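Local coordinates for cutinase-like protein (PDB 2CZQ) that probably hydrolyses carboxylic esters as a cutinase-like enzyme with the alpha/beta hydrolase fold, at residues A[78-92]-A[107-119]. Numbering follows the deposited sequence.
Sequences CYILQGYSQGAAATV and AVKGVFLIGNPDH
The ring of Tyr84 carries Ser85 CB over the centre of one face, 3.9 Å above its plane, while the carbonyl oxygen of Ile114 lies at its edge, 3.5 Å from Tyr84 CD1. Ile114 CD1 also touches, 3.7 Å from Tyr84 CD1, because chi1 of 42° sets CG1 between backbone N and carbonyl carbon and swings the branch towards Tyr84. At the far end, Ala107 CB meets the edge of the Tyr79 ring near its plane, a methyl small enough to fit there. Between the two rings, strands 78-84 and 108-114 run parallel, with a beta bulge at Lys109, the extra residue between Val108 and Gly110. Alternating backbone bonds join them, from Tyr79 N-Ala107 O to Ser85 N-Ile114 O (3.0 Å). Ile80 CD1 lies 3.9 Å from Gly110 CA, on the side where a CB would point, so glycine suits the place; Gly110 N has no partner.

The first turns of helix 86-98 fold back over Leu113, whose CD1 touches Val92 CG2 at 3.8 Å and whose CD2 meets Thr91. Thr91 OG1 donates to Gly87 O (2.8 Å), leaving its methyl to face the apolar seam. Ala88 and Ala89, short enough for close approach, pack on Asn116, Pro117 and Asp118, where Asn116 OD1 forms an Asx turn with Asp118 N.

Gly83, Ser85 and Gly87 fit the GxSxG nucleophile elbow of alpha/beta hydrolases: Ser85 has phi 60°, and a CB on Gly83 would strike Gly87 O. Ser85 N is held by Ile114 O and Ser85 OG bonds to His180 NE2, consistent with a Ser-His-Asp nucleophile placed by the end of this strand pairing.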
ATOM      1  N   CYS A  78       9.272  -5.348 -11.551  1.00  5.94           N
ATOM      2  CA  CYS A  78       7.913  -5.209 -11.042  1.00  6.14           C
ATOM      3  C   CYS A  78       7.910  -4.587  -9.659  1.00  5.60           C
ATOM      4  O   CYS A  78       8.844  -4.780  -8.882  1.00  6.03           O
ATOM      5  CB  CYS A  78       7.262  -6.571 -10.939  1.00  6.25           C
ATOM      6  SG  CYS A  78       7.183  -7.477 -12.489  1.00  7.30           S
ATOM      7  N   TYR A  79       6.827  -3.885  -9.341  1.00  5.48           N
ATOM      8  CA  TYR A  79       6.651  -3.287  -8.023  1.00  5.41           C
ATOM      9  C   TYR A  79       5.327  -3.656  -7.386  1.00  5.16           C
ATOM     10  O   TYR A  79       4.302  -3.779  -8.075  1.00  5.29           O
ATOM     11  CB  TYR A  79       6.687  -1.762  -8.121  1.00  5.71           C
ATOM     12  CG  TYR A  79       7.971  -1.225  -8.678  1.00  5.73           C
ATOM     13  CD1 TYR A  79       9.129  -1.226  -7.916  1.00  6.55           C
ATOM     14  CD2 TYR A  79       8.035  -0.732  -9.973  1.00  6.18           C
ATOM     15  CE1 TYR A  79      10.318  -0.746  -8.420  1.00  6.75           C
ATOM     16  CE2 TYR A  79       9.227  -0.246 -10.497  1.00  6.72           C
ATOM     17  CZ  TYR A  79      10.366  -0.258  -9.709  1.00  6.37           C
ATOM     18  OH  TYR A  79      11.556   0.225 -10.193  1.00  6.66           O
ATOM     19  N   ILE A  80       5.355  -3.784  -6.062  1.00  4.94           N
ATOM     20  CA  ILE A  80       4.149  -3.652  -5.248  1.00  4.98           C
ATOM     21  C   ILE A  80       4.376  -2.424  -4.376  1.00  4.85           C
ATOM     22  O   ILE A  80       5.420  -2.303  -3.734  1.00  5.20           O
ATOM     23  CB  ILE A  80       3.911  -4.888  -4.351  1.00  5.33           C
ATOM     24  CG1 ILE A  80       3.829  -6.185  -5.172  1.00  5.97           C
ATOM     25  CG2 ILE A  80       2.665  -4.685  -3.473  1.00  6.03           C
ATOM     26  CD1 ILE A  80       2.627  -6.295  -6.104  1.00  6.27           C
ATOM     27  N   LEU A  81       3.413  -1.507  -4.365  1.00  4.58           N
ATOM     28  CA  LEU A  81       3.470  -0.345  -3.481  1.00  4.88           C
ATOM     29  C   LEU A  81       2.591  -0.592  -2.267  1.00  4.88           C
ATOM     30  O   LEU A  81       1.410  -0.918  -2.414  1.00  5.78           O
ATOM     31  CB  LEU A  81       3.008   0.929  -4.193  1.00  5.22           C
ATOM     32  CG  LEU A  81       3.649   1.241  -5.546  1.00  5.29           C
ATOM     33  CD1 LEU A  81       3.152   2.582  -6.062  1.00  6.33           C
ATOM     34  CD2 LEU A  81       5.170   1.203  -5.479  1.00  5.67           C
ATOM     35  N   GLN A  82       3.173  -0.433  -1.082  1.00  4.69           N
ATOM     36  CA  GLN A  82       2.491  -0.685   0.179  1.00  4.64           C
ATOM     37  C   GLN A  82       2.542   0.576   1.010  1.00  4.32           C
ATOM     38  O   GLN A  82       3.589   1.213   1.102  1.00  4.35           O
ATOM     39  CB  GLN A  82       3.191  -1.808   0.935  1.00  5.04           C
ATOM     40  CG  GLN A  82       3.267  -3.117   0.165  1.00  5.69           C
ATOM     41  CD  GLN A  82       4.213  -4.122   0.793  1.00  5.06           C
ATOM     42  OE1 GLN A  82       5.248  -3.748   1.341  1.00  5.78           O
ATOM     43  NE2 GLN A  82       3.861  -5.405   0.703  1.00  5.81           N
ATOM     44  N   GLY A  83       1.428   0.938   1.641  1.00  4.25           N
ATOM     45  CA  GLY A  83       1.420   2.103   2.503  1.00  4.62           C
ATOM     46  C   GLY A  83       0.499   1.937   3.689  1.00  4.24           C
ATOM     47  O   GLY A  83      -0.613   1.419   3.547  1.00  4.67           O
ATOM     48  N   TYR A  84       0.974   2.367   4.857  1.00  4.24           N
ATOM     49  CA  TYR A  84       0.210   2.323   6.100  1.00  4.52           C
ATOM     50  C   TYR A  84       0.026   3.734   6.636  1.00  4.36           C
ATOM     51  O   TYR A  84       1.002   4.458   6.840  1.00  4.50           O
ATOM     52  CB  TYR A  84       0.959   1.475   7.131  1.00  4.84           C
ATOM     53  CG  TYR A  84       0.410   1.543   8.543  1.00  5.79           C
ATOM     54  CD1 TYR A  84      -0.960   1.408   8.808  1.00  5.51           C
ATOM     55  CD2 TYR A  84       1.267   1.759   9.619  1.00  8.43           C
ATOM     56  CE1 TYR A  84      -1.455   1.472  10.111  1.00  6.30           C
ATOM     57  CE2 TYR A  84       0.789   1.830  10.916  1.00  9.45           C
ATOM     58  CZ  TYR A  84      -0.569   1.689  11.160  1.00  8.66           C
ATOM     59  OH  TYR A  84      -1.024   1.758  12.458  1.00 11.01           O
ATOM     60  N   SER A  85      -1.231   4.113   6.879  1.00  4.41           N
ATOM     61  CA  SER A  85      -1.553   5.372   7.551  1.00  4.57           C
ATOM     62  C   SER A  85      -0.996   6.546   6.733  1.00  4.32           C
ATOM     63  O   SER A  85      -1.338   6.660   5.554  1.00  4.56           O
ATOM     64  CB  SER A  85      -1.092   5.342   9.012  1.00  4.92           C
ATOM     65  OG  SER A  85      -1.739   6.355   9.744  1.00  5.01           O
ATOM     66  N   GLN A  86      -0.139   7.396   7.296  1.00  4.42           N
ATOM     67  CA  GLN A  86       0.455   8.465   6.494  1.00  4.47           C
ATOM     68  C   GLN A  86       1.076   7.912   5.204  1.00  4.45           C
ATOM     69  O   GLN A  86       1.004   8.540   4.145  1.00  4.51           O
ATOM     70  CB  GLN A  86       1.499   9.248   7.288  1.00  4.68           C
ATOM     71  CG  GLN A  86       2.090  10.379   6.457  1.00  4.85           C
ATOM     72  CD  GLN A  86       2.935  11.393   7.206  1.00  4.92           C
ATOM     73  OE1 GLN A  86       3.369  12.360   6.593  1.00  5.35           O
ATOM     74  NE2 GLN A  86       3.190  11.179   8.495  1.00  5.43           N
ATOM     75  N   GLY A  87       1.696   6.740   5.300  1.00  4.39           N
ATOM     76  CA  GLY A  87       2.313   6.106   4.146  1.00  4.43           C
ATOM     77  C   GLY A  87       1.324   5.673   3.080  1.00  4.44           C
ATOM     78  O   GLY A  87       1.663   5.639   1.897  1.00  4.69           O
ATOM     79  N   ALA A  88       0.106   5.331   3.493  1.00  4.41           N
ATOM     80  CA  ALA A  88      -0.959   5.050   2.536  1.00  4.62           C
ATOM     81  C   ALA A  88      -1.322   6.316   1.760  1.00  4.55           C
ATOM     82  O   ALA A  88      -1.451   6.273   0.539  1.00  4.71           O
ATOM     83  CB  ALA A  88      -2.182   4.456   3.229  1.00  4.60           C
ATOM     84  N   ALA A  89      -1.474   7.438   2.463  1.00  4.59           N
ATOM     85  CA  ALA A  89      -1.753   8.711   1.809  1.00  4.74           C
ATOM     86  C   ALA A  89      -0.628   9.076   0.838  1.00  4.71           C
ATOM     87  O   ALA A  89      -0.882   9.475  -0.299  1.00  4.83           O
ATOM     88  CB  ALA A  89      -1.962   9.809   2.841  1.00  5.10           C
ATOM     89  N   ALA A  90       0.620   8.915   1.274  1.00  4.70           N
ATOM     90  CA  ALA A  90       1.753   9.213   0.393  1.00  4.76           C
ATOM     91  C   ALA A  90       1.715   8.363  -0.876  1.00  4.52           C
ATOM     92  O   ALA A  90       2.068   8.831  -1.965  1.00  4.92           O
ATOM     93  CB  ALA A  90       3.065   9.011   1.122  1.00  5.33           C
ATOM     94  N   THR A  91       1.284   7.114  -0.730  1.00  4.32           N
ATOM     95  CA  THR A  91       1.166   6.197  -1.858  1.00  4.64           C
ATOM     96  C   THR A  91       0.039   6.616  -2.800  1.00  4.41           C
ATOM     97  O   THR A  91       0.219   6.641  -4.019  1.00  4.63           O
ATOM     98  CB  THR A  91       0.949   4.766  -1.349  1.00  4.67           C
ATOM     99  OG1 THR A  91       2.067   4.365  -0.542  1.00  4.99           O
ATOM    100  CG2 THR A  91       0.940   3.773  -2.503  1.00  5.09           C
ATOM    101  N   VAL A  92      -1.124   6.945  -2.236  1.00  4.59           N
ATOM    102  CA  VAL A  92      -2.250   7.429  -3.027  1.00  4.72           C
ATOM    103  C   VAL A  92      -1.837   8.633  -3.877  1.00  4.85           C
ATOM    104  O   VAL A  92      -2.140   8.693  -5.070  1.00  5.19           O
ATOM    105  CB  VAL A  92      -3.446   7.779  -2.116  1.00  4.93           C
ATOM    106  CG1 VAL A  92      -4.508   8.558  -2.880  1.00  5.53           C
ATOM    107  CG2 VAL A  92      -4.033   6.515  -1.503  1.00  5.20           C
ATOM    108  N   ALA A 107       4.619  -1.041 -14.583  1.00  7.19           N
ATOM    109  CA  ALA A 107       5.527  -1.787 -13.712  1.00  6.81           C
ATOM    110  C   ALA A 107       4.943  -2.051 -12.325  1.00  6.31           C
ATOM    111  O   ALA A 107       5.337  -3.014 -11.653  1.00  6.32           O
ATOM    112  CB  ALA A 107       6.858  -1.060 -13.587  1.00  7.21           C
ATOM    113  N   VAL A 108       4.028  -1.185 -11.890  1.00  6.06           N
ATOM    114  CA  VAL A 108       3.384  -1.367 -10.595  1.00  6.00           C
ATOM    115  C   VAL A 108       2.261  -2.384 -10.758  1.00  5.94           C
ATOM    116  O   VAL A 108       1.205  -2.093 -11.334  1.00  6.35           O
ATOM    117  CB  VAL A 108       2.858  -0.045 -10.001  1.00  5.92           C
ATOM    118  CG1 VAL A 108       2.169  -0.312  -8.671  1.00  6.18           C
ATOM    119  CG2 VAL A 108       4.000   0.949  -9.806  1.00  6.31           C
ATOM    120  N   LYS A 109       2.507  -3.591 -10.260  1.00  5.90           N
ATOM    121  CA  LYS A 109       1.554  -4.682 -10.424  1.00  5.97           C
ATOM    122  C   LYS A 109       0.442  -4.661  -9.389  1.00  5.53           C
ATOM    123  O   LYS A 109      -0.617  -5.242  -9.618  1.00  5.92           O
ATOM    124  CB  LYS A 109       2.261  -6.038 -10.413  1.00  6.26           C
ATOM    125  CG  LYS A 109       3.394  -6.172 -11.435  1.00  7.58           C
ATOM    126  CD  LYS A 109       2.957  -5.859 -12.870  1.00  9.75           C
ATOM    127  CE  LYS A 109       4.154  -5.897 -13.816  1.00 11.02           C
ATOM    128  NZ  LYS A 109       3.845  -5.410 -15.191  1.00 12.73           N
ATOM    129  N   GLY A 110       0.675  -4.016  -8.251  1.00  5.52           N
ATOM    130  CA  GLY A 110      -0.330  -3.947  -7.211  1.00  5.32           C
ATOM    131  C   GLY A 110      -0.026  -2.854  -6.226  1.00  5.07           C
ATOM    132  O   GLY A 110       1.132  -2.481  -6.037  1.00  5.36           O
ATOM    133  N   VAL A 111      -1.085  -2.354  -5.598  1.00  4.88           N
ATOM    134  CA  VAL A 111      -1.003  -1.350  -4.548  1.00  4.96           C
ATOM    135  C   VAL A 111      -1.789  -1.900  -3.362  1.00  4.73           C
ATOM    136  O   VAL A 111      -2.949  -2.302  -3.515  1.00  5.24           O
ATOM    137  CB  VAL A 111      -1.602  -0.006  -5.005  1.00  5.03           C
ATOM    138  CG1 VAL A 111      -1.542   1.017  -3.882  1.00  5.53           C
ATOM    139  CG2 VAL A 111      -0.878   0.516  -6.239  1.00  5.65           C
ATOM    140  N   PHE A 112      -1.148  -1.944  -2.197  1.00  4.53           N
ATOM    141  CA  PHE A 112      -1.749  -2.509  -1.004  1.00  4.53           C
ATOM    142  C   PHE A 112      -1.684  -1.478   0.109  1.00  4.26           C
ATOM    143  O   PHE A 112      -0.598  -1.076   0.531  1.00  4.92           O
ATOM    144  CB  PHE A 112      -1.011  -3.788  -0.607  1.00  4.85           C
ATOM    145  CG  PHE A 112      -1.601  -4.467   0.589  1.00  5.23           C
ATOM    146  CD1 PHE A 112      -2.680  -5.336   0.461  1.00  6.06           C
ATOM    147  CD2 PHE A 112      -1.085  -4.225   1.859  1.00  6.16           C
ATOM    148  CE1 PHE A 112      -3.231  -5.945   1.578  1.00  6.91           C
ATOM    149  CE2 PHE A 112      -1.629  -4.830   2.977  1.00  7.47           C
ATOM    150  CZ  PHE A 112      -2.698  -5.691   2.838  1.00  7.35           C
ATOM    151  N   LEU A 113      -2.854  -1.045   0.563  1.00  4.42           N
ATOM    152  CA  LEU A 113      -2.965   0.027   1.549  1.00  4.52           C
ATOM    153  C   LEU A 113      -3.645  -0.475   2.802  1.00  4.45           C
ATOM    154  O   LEU A 113      -4.573  -1.282   2.720  1.00  4.85           O
ATOM    155  CB  LEU A 113      -3.773   1.199   0.978  1.00  4.80           C
ATOM    156  CG  LEU A 113      -3.333   1.728  -0.390  1.00  4.98           C
ATOM    157  CD1 LEU A 113      -4.330   2.730  -0.929  1.00  6.31           C
ATOM    158  CD2 LEU A 113      -1.938   2.337  -0.327  1.00  6.01           C
ATOM    159  N   ILE A 114      -3.182  -0.001   3.958  1.00  4.58           N
ATOM    160  CA  ILE A 114      -3.836  -0.275   5.233  1.00  4.74           C
ATOM    161  C   ILE A 114      -3.997   1.013   6.017  1.00  4.38           C
ATOM    162  O   ILE A 114      -3.102   1.864   6.036  1.00  4.55           O
ATOM    163  CB  ILE A 114      -3.072  -1.331   6.084  1.00  4.93           C
ATOM    164  CG1 ILE A 114      -1.556  -1.101   6.029  1.00  5.14           C
ATOM    165  CG2 ILE A 114      -3.436  -2.737   5.634  1.00  5.56           C
ATOM    166  CD1 ILE A 114      -0.775  -1.884   7.069  1.00  5.69           C
ATOM    167  N   GLY A 115      -5.149   1.166   6.660  1.00  4.62           N
ATOM    168  CA  GLY A 115      -5.392   2.349   7.470  1.00  4.92           C
ATOM    169  C   GLY A 115      -5.254   3.649   6.689  1.00  4.67           C
ATOM    170  O   GLY A 115      -4.607   4.595   7.135  1.00  4.94           O
ATOM    171  N   ASN A 116      -5.881   3.692   5.519  1.00  4.66           N
ATOM    172  CA  ASN A 116      -5.684   4.772   4.558  1.00  4.63           C
ATOM    173  C   ASN A 116      -6.479   6.031   4.900  1.00  4.58           C
ATOM    174  O   ASN A 116      -7.705   6.006   4.842  1.00  4.55           O
ATOM    175  CB  ASN A 116      -6.116   4.253   3.184  1.00  4.96           C
ATOM    176  CG  ASN A 116      -5.911   5.254   2.077  1.00  4.59           C
ATOM    177  OD1 ASN A 116      -5.201   6.255   2.228  1.00  5.11           O
ATOM    178  ND2 ASN A 116      -6.533   4.982   0.933  1.00  5.26           N
ATOM    179  N   PRO A 117      -5.818   7.150   5.213  1.00  4.39           N
ATOM    180  CA  PRO A 117      -6.548   8.402   5.452  1.00  4.76           C
ATOM    181  C   PRO A 117      -7.352   8.838   4.225  1.00  4.55           C
ATOM    182  O   PRO A 117      -8.328   9.573   4.367  1.00  4.93           O
ATOM    183  CB  PRO A 117      -5.432   9.415   5.729  1.00  5.38           C
ATOM    184  CG  PRO A 117      -4.256   8.596   6.158  1.00  5.37           C
ATOM    185  CD  PRO A 117      -4.361   7.339   5.352  1.00  4.73           C
ATOM    186  N   ASP A 118      -6.940   8.383   3.043  1.00  4.50           N
ATOM    187  CA  ASP A 118      -7.592   8.757   1.790  1.00  4.76           C
ATOM    188  C   ASP A 118      -8.628   7.736   1.332  1.00  4.81           C
ATOM    189  O   ASP A 118      -9.031   7.735   0.169  1.00  5.18           O
ATOM    190  CB  ASP A 118      -6.549   8.952   0.692  1.00  5.04           C
ATOM    191  CG  ASP A 118      -5.574  10.044   1.007  1.00  5.35           C
ATOM    192  OD1 ASP A 118      -5.893  10.893   1.881  1.00  5.46           O
ATOM    193  OD2 ASP A 118      -4.477  10.115   0.414  1.00  6.07           O
ATOM    194  N   HIS A 119      -9.056   6.869   2.240  1.00  4.82           N
ATOM    195  CA  HIS A 119     -10.048   5.851   1.932  1.00  4.95           C
ATOM    196  C   HIS A 119     -11.315   6.512   1.378  1.00  5.01           C
ATOM    197  O   HIS A 119     -11.815   7.481   1.948  1.00  5.29           O
ATOM    198  CB  HIS A 119     -10.310   5.057   3.208  1.00  5.06           C
ATOM    199  CG  HIS A 119     -11.193   3.871   3.027  1.00  5.33           C
ATOM    200  ND1 HIS A 119     -10.735   2.576   2.933  1.00  7.07           N
ATOM    201  CD2 HIS A 119     -12.541   3.801   2.955  1.00  5.04           C
ATOM    202  CE1 HIS A 119     -11.773   1.761   2.812  1.00  5.20           C
ATOM    203  NE2 HIS A 119     -12.876   2.481   2.821  1.00  7.41           N
TER